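Local structure of Lysine/ornithine decarboxylase (Selenomonas ruminantium, 5GJN) at residues 158-163 with 202-207. The protein decarboxylates L-lysine and L-ornithine with similar efficiency, giving cadaverine and putrescine, with pyridoxal 5'-phosphate as cofactor. Numbering follows the deposited sequence.
Sequences EALDLL and DEAEEM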
loop_
_atom_site.group_PDB
_atom_site.type_symbol
_atom_site.label_atom_id
_atom_site.label_comp_id
_atom_site.label_asym_id
_atom_site.label_seq_id
_atom_site.Cartn_x
_atom_site.Cartn_y
_atom_site.Cartn_z
ATOM N N GLU A 158 -16.734 -11.050 -29.667
ATOM C CA GLU A 158 -15.763 -10.140 -30.251
ATOM C C GLU A 158 -14.344 -10.732 -30.405
ATOM O O GLU A 158 -13.501 -10.137 -31.040
ATOM C CB GLU A 158 -15.719 -8.886 -29.395
ATOM C CG GLU A 158 -15.139 -7.660 -30.056
ATOM C CD GLU A 158 -15.193 -6.446 -29.156
ATOM O OE1 GLU A 158 -14.175 -5.742 -29.067
ATOM O OE2 GLU A 158 -16.244 -6.200 -28.542
ATOM N N ALA A 159 -14.102 -11.908 -29.831
ATOM C CA ALA A 159 -12.755 -12.444 -29.655
ATOM C C ALA A 159 -11.998 -12.684 -30.922
ATOM O O ALA A 159 -10.857 -12.234 -31.069
ATOM C CB ALA A 159 -12.757 -13.689 -28.744
ATOM N N LEU A 160 -12.610 -13.367 -31.874
ATOM C CA LEU A 160 -11.947 -13.663 -33.116
ATOM C C LEU A 160 -11.739 -12.401 -34.016
ATOM O O LEU A 160 -10.755 -12.342 -34.718
ATOM C CB LEU A 160 -12.685 -14.788 -33.859
ATOM C CG LEU A 160 -12.830 -16.116 -33.064
ATOM C CD1 LEU A 160 -13.635 -17.192 -33.781
ATOM C CD2 LEU A 160 -11.467 -16.696 -32.735
ATOM N N ASP A 161 -12.655 -11.436 -34.008
ATOM C CA ASP A 161 -12.399 -10.139 -34.743
ATOM C C ASP A 161 -11.201 -9.419 -34.144
ATOM O O ASP A 161 -10.390 -8.832 -34.873
ATOM C CB ASP A 161 -13.604 -9.195 -34.670
ATOM C CG ASP A 161 -14.885 -9.822 -35.254
ATOM O OD1 ASP A 161 -14.736 -10.584 -36.240
ATOM O OD2 ASP A 161 -15.972 -9.606 -34.671
ATOM N N LEU A 162 -11.030 -9.529 -32.819
ATOM C CA LEU A 162 -9.851 -8.888 -32.214
ATOM C C LEU A 162 -8.595 -9.562 -32.667
ATOM O O LEU A 162 -7.674 -8.863 -33.042
ATOM C CB LEU A 162 -9.903 -8.849 -30.679
ATOM C CG LEU A 162 -10.808 -7.759 -30.179
ATOM C CD1 LEU A 162 -11.240 -8.081 -28.769
ATOM C CD2 LEU A 162 -10.022 -6.467 -30.246
ATOM N N LEU A 163 -8.549 -10.898 -32.600
ATOM C CA LEU A 163 -7.389 -11.679 -33.085
ATOM C C LEU A 163 -7.122 -11.397 -34.582
ATOM O O LEU A 163 -6.006 -11.366 -34.989
ATOM C CB LEU A 163 -7.591 -13.211 -32.909
ATOM C CG LEU A 163 -7.489 -13.713 -31.439
ATOM C CD1 LEU A 163 -7.955 -15.143 -31.229
ATOM C CD2 LEU A 163 -6.110 -13.454 -30.907
ATOM N N ASP A 202 -12.137 -23.696 -33.378
ATOM C CA ASP A 202 -12.701 -24.232 -34.622
ATOM C C ASP A 202 -13.145 -23.116 -35.589
ATOM O O ASP A 202 -12.720 -23.131 -36.731
ATOM C CB ASP A 202 -13.912 -25.102 -34.309
ATOM C CG ASP A 202 -13.517 -26.375 -33.605
ATOM O OD1 ASP A 202 -12.313 -26.623 -33.526
ATOM O OD2 ASP A 202 -14.421 -27.058 -33.135
ATOM N N GLU A 203 -13.820 -22.087 -35.064
ATOM C CA GLU A 203 -14.203 -20.925 -35.922
ATOM C C GLU A 203 -13.009 -20.196 -36.493
ATOM O O GLU A 203 -13.032 -19.763 -37.665
ATOM C CB GLU A 203 -15.055 -19.916 -35.165
ATOM C CG GLU A 203 -16.411 -20.427 -34.884
ATOM C CD GLU A 203 -17.244 -19.567 -33.962
ATOM O OE1 GLU A 203 -16.846 -18.473 -33.607
ATOM O OE2 GLU A 203 -18.316 -20.030 -33.556
ATOM N N ALA A 204 -11.969 -20.020 -35.663
ATOM C CA ALA A 204 -10.740 -19.357 -36.102
ATOM C C ALA A 204 -10.114 -20.041 -37.316
ATOM O O ALA A 204 -9.655 -19.335 -38.210
ATOM C CB ALA A 204 -9.712 -19.241 -34.993
ATOM N N GLU A 205 -10.076 -21.373 -37.356
ATOM C CA GLU A 205 -9.517 -22.082 -38.495
ATOM C C GLU A 205 -10.164 -21.639 -39.795
ATOM O O GLU A 205 -9.498 -21.561 -40.804
ATOM C CB GLU A 205 -9.736 -23.559 -38.430
ATOM C CG GLU A 205 -8.893 -24.289 -37.475
ATOM C CD GLU A 205 -7.400 -24.253 -37.749
ATOM O OE1 GLU A 205 -6.912 -24.183 -38.885
ATOM O OE2 GLU A 205 -6.694 -24.318 -36.761
ATOM N N GLU A 206 -11.462 -21.353 -39.750
ATOM C CA GLU A 206 -12.196 -20.952 -40.937
ATOM C C GLU A 206 -11.901 -19.503 -41.284
ATOM O O GLU A 206 -12.080 -19.131 -42.409
ATOM C CB GLU A 206 -13.699 -21.279 -40.773
ATOM C CG GLU A 206 -13.996 -22.756 -40.408
ATOM C CD GLU A 206 -13.368 -23.765 -41.405
ATOM O OE1 GLU A 206 -13.513 -23.548 -42.620
ATOM O OE2 GLU A 206 -12.719 -24.778 -41.011
ATOM N N MET A 207 -11.401 -18.685 -40.346
ATOM C CA MET A 207 -11.039 -17.299 -40.623
ATOM C C MET A 207 -9.586 -17.046 -40.998
ATOM O O MET A 207 -9.114 -15.908 -40.889
ATOM C CB MET A 207 -11.355 -16.458 -39.398
ATOM C CG MET A 207 -12.841 -16.365 -39.172
ATOM S SD MET A 207 -13.048 -15.696 -37.527
ATOM C CE MET A 207 -12.769 -13.924 -37.831
#
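The carboxylate of E203 meets L160 through a single oxygen: OE1 is 3.5 Å from the methyl CD1 of L160. The methyl approaches from the OE1 end, and residues 158-163 put nothing over either face. The carboxylate of D161 has a looser neighbour. Its OD1 is 4.2 Å from CE of M207, and this methyl is tilted out of the carboxylate plane. L160 is the central side chain. With CG beside its own backbone N (chi1 -58°), it points its two methyls at the second helix. CD1 presses on CB of E203 at 3.4 Å, a tight approach, and the two side chains cross at about a right angle. CD2 rests on CB of A204 at 3.8 Å. Helices 159-168 and 188-206 flank strand 172-177 in sequence. They are outer helices of the TIM-barrel-like pyridoxal-binding domain, and A159 and L163 turn to V135 on barrel strand 132-138. M207, just past the end of helix 188-206, closes over the base of L160. Its SD is 3.8 Å from CB of L160. A bend at chi3 (80°) carries CE back to 4.0 Å from the backbone O of L160. An alanine here would remove SD and CE and would probably leave a gap beside CB of L160. The backbone O of M207 also accepts a hydrogen bond from NZ of K164.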